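Side-chain contacts in nitrogenase molybdenum-iron protein alpha chain (Clostridium pasteurianum, PDB 4WES), which forms, together with the beta chain, the molybdenum-iron component of nitrogenase, which reduces dinitrogen to ammonia at an iron-sulfur-molybdenum cluster: residues 260-265 against 344-349; 365-370 against 428-433. All blocks are in the same frame, centred on the assembly; numbering follows the deposited sequence. Where two conformers were deposited one is given.

Contact 1 (260-265 against 344-349). With ICS (iron-sulfur-molybdenum cluster with interstitial carbon), chain F.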
loop_
_atom_site.group_PDB
_atom_site.type_symbol
_atom_site.label_atom_id
_atom_site.label_comp_id
_atom_site.label_asym_id
_atom_site.label_seq_id
_atom_site.Cartn_x
_atom_site.Cartn_y
_atom_site.Cartn_z
ATOM N N VAL A 260 8.176 43.467 11.682
ATOM C CA VAL A 260 8.780 42.999 10.439
ATOM C C VAL A 260 9.575 41.725 10.697
ATOM O O VAL A 260 10.654 41.767 11.297
ATOM C CB VAL A 260 9.647 44.103 9.812
ATOM C CG1 VAL A 260 10.445 43.590 8.630
ATOM C CG2 VAL A 260 8.785 45.289 9.387
ATOM N N GLN A 261 9.031 40.594 10.255
ATOM C CA GLN A 261 9.694 39.299 10.403
ATOM C C GLN A 261 10.705 39.102 9.255
ATOM O O GLN A 261 11.892 39.067 9.505
ATOM C CB GLN A 261 8.661 38.157 10.465
ATOM C CG GLN A 261 9.257 36.748 10.575
ATOM C CD GLN A 261 10.008 36.530 11.848
ATOM O OE1 GLN A 261 9.516 36.878 12.927
ATOM N NE2 GLN A 261 11.180 35.909 11.748
ATOM N N CYS A 262 10.214 39.025 8.029
ATOM C CA CYS A 262 11.097 38.999 6.873
ATOM C C CYS A 262 11.386 40.429 6.416
ATOM O O CYS A 262 10.521 41.073 5.790
ATOM C CB CYS A 262 10.491 38.220 5.705
ATOM S SG CYS A 262 11.579 38.327 4.296
ATOM N N HIS A 263 12.572 40.939 6.739
ATOM C CA HIS A 263 12.912 42.282 6.301
ATOM C C HIS A 263 12.926 42.416 4.786
ATOM O O HIS A 263 12.389 43.376 4.215
ATOM C CB HIS A 263 14.260 42.709 6.890
ATOM C CG HIS A 263 14.741 44.024 6.379
ATOM N ND1 HIS A 263 15.662 44.140 5.356
ATOM C CD2 HIS A 263 14.417 45.296 6.736
ATOM C CE1 HIS A 263 15.875 45.425 5.119
ATOM N NE2 HIS A 263 15.123 46.154 5.931
ATOM N N ARG A 264 13.590 41.486 4.096
ATOM C CA ARG A 264 13.828 41.648 2.686
ATOM C C ARG A 264 12.529 41.807 1.890
ATOM O O ARG A 264 12.433 42.664 1.010
ATOM C CB ARG A 264 14.636 40.430 2.158
ATOM C CG ARG A 264 14.975 40.448 0.684
ATOM C CD ARG A 264 15.946 41.527 0.253
ATOM N NE ARG A 264 15.320 42.827 0.009
ATOM C CZ ARG A 264 15.726 43.999 0.461
ATOM N NH1 ARG A 264 16.679 44.119 1.362
ATOM N NH2 ARG A 264 15.084 45.083 0.043
ATOM N N SER A 265 11.537 40.938 2.156
ATOM C CA SER A 265 10.386 40.902 1.289
ATOM C C SER A 265 9.376 42.014 1.545
ATOM O O SER A 265 8.582 42.310 0.651
ATOM C CB SER A 265 9.629 39.572 1.388
ATOM O OG SER A 265 9.021 39.405 2.668
ATOM N N GLY A 344 17.029 31.972 1.524
ATOM C CA GLY A 344 16.801 32.950 0.480
ATOM C C GLY A 344 17.163 34.380 0.825
ATOM O O GLY A 344 18.038 34.999 0.178
ATOM N N GLY A 345 16.463 34.933 1.818
ATOM C CA GLY A 345 16.636 36.301 2.147
ATOM C C GLY A 345 16.486 36.686 3.598
ATOM O O GLY A 345 16.774 37.831 3.940
ATOM N N SER A 346 16.037 35.769 4.466
ATOM C CA SER A 346 15.819 36.080 5.881
ATOM C C SER A 346 16.239 34.952 6.809
ATOM O O SER A 346 16.842 35.200 7.847
ATOM C CB SER A 346 14.348 36.450 6.099
ATOM O OG SER A 346 14.013 36.638 7.448
ATOM N N ARG A 347 15.880 33.709 6.477
ATOM C CA ARG A 347 15.922 32.639 7.485
ATOM C C ARG A 347 17.325 32.210 7.896
ATOM O O ARG A 347 17.515 31.670 8.984
ATOM C CB ARG A 347 15.077 31.454 7.013
ATOM C CG ARG A 347 13.600 31.798 7.082
ATOM C CD ARG A 347 12.755 30.639 6.597
ATOM N NE ARG A 347 11.343 31.020 6.680
ATOM C CZ ARG A 347 10.359 30.277 6.243
ATOM N NH1 ARG A 347 10.572 29.080 5.768
ATOM N NH2 ARG A 347 9.124 30.758 6.310
ATOM N N SER A 348 18.333 32.478 7.059
ATOM C CA SER A 348 19.719 32.232 7.477
ATOM C C SER A 348 20.042 32.958 8.757
ATOM O O SER A 348 20.870 32.502 9.547
ATOM C CB SER A 348 20.703 32.657 6.379
ATOM O OG SER A 348 20.310 32.114 5.147
ATOM N N HIS A 349 19.430 34.144 8.913
ATOM C CA HIS A 349 19.659 34.962 10.082
ATOM C C HIS A 349 18.697 34.603 11.219
ATOM O O HIS A 349 19.098 34.389 12.374
ATOM C CB HIS A 349 19.516 36.435 9.714
ATOM C CG HIS A 349 19.814 37.359 10.837
ATOM N ND1 HIS A 349 19.438 38.686 10.831
ATOM C CD2 HIS A 349 20.456 37.144 12.015
ATOM C CE1 HIS A 349 19.858 39.238 11.954
ATOM N NE2 HIS A 349 20.479 38.332 12.684
HETATM FE FE1 ICS F . 11.262 36.318 3.264
HETATM MO MO1 ICS F . 11.938 30.098 0.221
HETATM FE FE2 ICS F . 11.466 35.062 0.930
HETATM FE FE3 ICS F . 10.095 33.937 2.930
HETATM FE FE4 ICS F . 12.738 34.172 3.083
HETATM FE FE5 ICS F . 13.013 31.876 1.935
HETATM FE FE6 ICS F . 11.695 32.743 -0.172
HETATM FE FE7 ICS F . 10.398 31.637 1.780
HETATM C CX ICS F . 11.600 33.264 1.782
HETATM S S1A ICS F . 13.160 36.139 1.970
HETATM S S1B ICS F . 13.634 31.647 -0.222
HETATM S S2A ICS F . 9.559 35.884 1.848
HETATM S S2B ICS F . 11.500 34.630 -1.253
HETATM S S3A ICS F . 14.425 32.760 3.455
HETATM S S3B ICS F . 10.003 31.321 -0.407
HETATM S S4A ICS F . 11.245 34.574 4.778
HETATM S S4B ICS F . 11.801 30.099 2.559
HETATM S S5A ICS F . 8.680 32.211 3.035
HETATM O O HOH W 1 12.456 34.900 9.176
HETATM O O HOH W 2 15.058 39.258 7.889
HETATM O O HOH W 3 15.826 39.928 5.371
#
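C262 and S346 meet beside FE1, the iron at one end of the FeMo-cofactor, where two loops at the C-terminal ends of beta strands turn into helices, each residue standing at the N-cap of its helix. The dry side of the contact faces the cluster. C262 SG bonds iron FE1 at 2.3 Å and lies 3.8 Å from S346 CB, while the S346 CB also leans on cluster sulfide S4A. SG keeps a second task: it accepts the backbone N-H of S265 at 3.4 Å, a nearly straight bond (161°) that caps helix 263-277. The chi1 of 176° turns SG away from its own amide, to where it meets both the iron and this N-H. On the other loop, the backbone at G344 and G345 runs close beside the cluster, G344 N 3.3 Å from sulfide S3A. R347 extends along the cluster and lays one face of its guanidinium over sulfide S4B.

Away from the cluster the segments separate, and water molecules bridge them instead of direct polar bonds. S346 OG is gripped by two waters, one accepting from Q261 NE2 and the other from the backbone N of H263; Q261 OE1 is held separately by the backbone N of F286. R264 approaches G345 O only with its CB, and its bent chain carries the guanidinium off to a salt bridge with D374. A third water joins the two backbones, accepting from R264 N at 3.0 Å and donating to G345 O at 2.7 Å.

Contact 2 (365-370 against 428-433). With ICS (iron-sulfur-molybdenum cluster with interstitial carbon), chain F.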
loop_
_atom_site.group_PDB
_atom_site.type_symbol
_atom_site.label_atom_id
_atom_site.label_comp_id
_atom_site.label_asym_id
_atom_site.label_seq_id
_atom_site.Cartn_x
_atom_site.Cartn_y
_atom_site.Cartn_z
ATOM N N ALA A 365 27.188 31.210 6.714
ATOM C CA ALA A 365 25.829 31.617 6.397
ATOM C C ALA A 365 25.813 32.431 5.136
ATOM O O ALA A 365 26.780 33.112 4.784
ATOM C CB ALA A 365 25.228 32.421 7.529
ATOM N N GLY A 366 24.688 32.380 4.419
ATOM C CA GLY A 366 24.547 33.182 3.219
ATOM C C GLY A 366 23.103 33.247 2.811
ATOM O O GLY A 366 22.251 32.512 3.329
ATOM N N PHE A 367 22.834 34.105 1.841
ATOM C CA PHE A 367 21.536 34.248 1.238
ATOM C C PHE A 367 21.612 34.119 -0.258
ATOM O O PHE A 367 22.603 34.530 -0.885
ATOM C CB PHE A 367 20.979 35.634 1.542
ATOM C CG PHE A 367 20.637 35.903 2.982
ATOM C CD1 PHE A 367 19.643 35.193 3.653
ATOM C CD2 PHE A 367 21.277 36.944 3.666
ATOM C CE1 PHE A 367 19.282 35.518 4.955
ATOM C CE2 PHE A 367 20.892 37.273 4.966
ATOM C CZ PHE A 367 19.910 36.552 5.602
ATOM N N GLU A 368 20.538 33.594 -0.857
ATOM C CA GLU A 368 20.401 33.602 -2.312
ATOM C C GLU A 368 20.365 35.015 -2.862
ATOM O O GLU A 368 21.003 35.274 -3.894
ATOM C CB GLU A 368 19.136 32.875 -2.759
ATOM C CG GLU A 368 19.047 31.382 -2.491
ATOM C CD GLU A 368 17.756 30.757 -2.996
ATOM O OE1 GLU A 368 17.468 29.596 -2.537
ATOM O OE2 GLU A 368 17.041 31.354 -3.831
ATOM N N PHE A 369 19.549 35.884 -2.266
ATOM C CA PHE A 369 19.149 37.108 -2.983
ATOM C C PHE A 369 18.976 38.322 -2.086
ATOM O O PHE A 369 18.457 39.350 -2.521
ATOM C CB PHE A 369 17.839 36.834 -3.775
ATOM C CG PHE A 369 16.725 36.280 -2.925
ATOM C CD1 PHE A 369 16.086 37.053 -1.960
ATOM C CD2 PHE A 369 16.344 34.966 -3.076
ATOM C CE1 PHE A 369 15.164 36.511 -1.130
ATOM C CE2 PHE A 369 15.372 34.422 -2.253
ATOM C CZ PHE A 369 14.813 35.177 -1.262
ATOM N N ALA A 370 19.401 38.222 -0.826
ATOM C CA ALA A 370 19.330 39.361 0.070
ATOM C C ALA A 370 20.210 40.491 -0.457
ATOM O O ALA A 370 21.097 40.299 -1.285
ATOM C CB ALA A 370 19.776 38.964 1.468
ATOM N N GLY A 428 19.719 45.374 12.186
ATOM C CA GLY A 428 21.181 45.301 12.248
ATOM C C GLY A 428 21.842 44.397 11.241
ATOM O O GLY A 428 23.044 44.505 11.033
ATOM N N GLY A 429 21.097 43.449 10.673
ATOM C CA GLY A 429 21.630 42.552 9.666
ATOM C C GLY A 429 22.263 41.308 10.255
ATOM O O GLY A 429 22.513 41.200 11.467
ATOM N N MET A 430 22.530 40.343 9.395
ATOM C CA MET A 430 22.976 39.022 9.838
ATOM C C MET A 430 24.401 38.998 10.361
ATOM O O MET A 430 24.685 38.315 11.341
ATOM C CB MET A 430 22.801 38.043 8.687
ATOM C CG MET A 430 23.227 36.614 9.031
ATOM S SD MET A 430 22.673 35.395 7.834
ATOM C CE MET A 430 23.768 35.731 6.450
ATOM N N MET A 431 25.304 39.732 9.711
ATOM C CA MET A 431 26.715 39.652 10.067
ATOM C C MET A 431 26.931 39.987 11.569
ATOM O O MET A 431 27.749 39.355 12.251
ATOM C CB MET A 431 27.516 40.571 9.131
ATOM C CG MET A 431 28.978 40.217 8.911
ATOM S SD MET A 431 29.628 41.389 7.707
ATOM C CE MET A 431 29.031 40.839 6.087
ATOM N N LYS A 432 26.205 40.993 12.065
ATOM C CA LYS A 432 26.366 41.441 13.448
ATOM C C LYS A 432 26.171 40.297 14.417
ATOM O O LYS A 432 26.826 40.258 15.477
ATOM C CB LYS A 432 25.409 42.565 13.798
ATOM C CG LYS A 432 25.984 43.956 13.627
ATOM C CD LYS A 432 25.262 44.740 12.547
ATOM C CE LYS A 432 25.207 46.238 12.773
ATOM N NZ LYS A 432 24.254 46.790 11.784
ATOM N N GLU A 433 25.273 39.374 14.082
ATOM C CA GLU A 433 24.935 38.292 14.994
ATOM C C GLU A 433 25.926 37.136 14.943
ATOM O O GLU A 433 25.986 36.335 15.867
ATOM C CB GLU A 433 23.512 37.801 14.679
ATOM C CG GLU A 433 22.955 36.822 15.694
ATOM C CD GLU A 433 21.447 36.774 15.725
ATOM O OE1 GLU A 433 20.812 37.774 15.363
ATOM O OE2 GLU A 433 20.941 35.727 16.157
HETATM FE FE1 ICS F . 11.262 36.318 3.264
HETATM MO MO1 ICS F . 11.938 30.098 0.221
HETATM FE FE2 ICS F . 11.466 35.062 0.930
HETATM FE FE3 ICS F . 10.095 33.937 2.930
HETATM FE FE4 ICS F . 12.738 34.172 3.083
HETATM FE FE5 ICS F . 13.013 31.876 1.935
HETATM FE FE6 ICS F . 11.695 32.743 -0.172
HETATM FE FE7 ICS F . 10.398 31.637 1.780
HETATM C CX ICS F . 11.600 33.264 1.782
HETATM S S1A ICS F . 13.160 36.139 1.970
HETATM S S1B ICS F . 13.634 31.647 -0.222
HETATM S S2A ICS F . 9.559 35.884 1.848
HETATM S S2B ICS F . 11.500 34.630 -1.253
HETATM S S3A ICS F . 14.425 32.760 3.455
HETATM S S3B ICS F . 10.003 31.321 -0.407
HETATM S S4A ICS F . 11.245 34.574 4.778
HETATM S S4B ICS F . 11.801 30.099 2.559
HETATM S S5A ICS F . 8.680 32.211 3.035
#
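M430 reaches from the weakly bonded helical turn 430-433 to the end of strand 361-367 and puts its thioether against A365 and the ring of F367. Its chain leaves the backbone extended and stays so through chi2, which carries the sulfur straight across to the strand. The bend comes only at chi3, 73°, which turns the methyl group into the angle between the two strand side chains: CE lies 3.6 Å from F367 CE2 and 3.8 Å from A365 CB. SD sits obliquely to the ring, 4.3 Å from its centroid and 38° off the normal, a Met-aromatic contact. F367 comes from the opposite direction and offers M430 the CE2 and CZ corner of the ring. The ring also packs edge-to-face with Y375, whose hydroxyl bonds to the backbone N of F367. M352, from helix 352-357, touches both A365 and M430.

Beyond F367 the strand gives way to a loop, and there F369 faces the cofactor. It adopts the less common chi1 of 54°, with CG between the backbone N and the carbonyl carbon. Its ring is directed at the cluster, CZ 3.4 Å from sulfide S2B, with sulfide S1A in the plane of the ring at its edge. The arrangement is that of an alpha/beta domain in which a strand parallel to its neighbours on both sides in a mixed sheet is packed on by M430, while the loop at its C-terminal end lines the FeMo-cofactor site.

In the fold
Both contacts are buried, contact 1 near the centre of the chain and contact 2 farther out, where K432 and E433 reach the surface. Segment 344-349 follows strand 338-343 and 365-370 ends strand 361-367, adjacent parallel strands of one mixed sheet, whereas 260-265 follows a strand of another, so contact 1 brings loops from two sheets together beside the cofactor. Its chemistry is metal ligation and water bridges; contact 2 is apolar, a thioether against a ring, and touches the cluster through F369. They meet directly: S348 OG probably hydrogen-bonds G366 O at 2.7 Å, H349 NE2 probably bonds E433 OE1, and F367 packs against the 344-346 backbone, CE1 near S346 N and CB near G344 O.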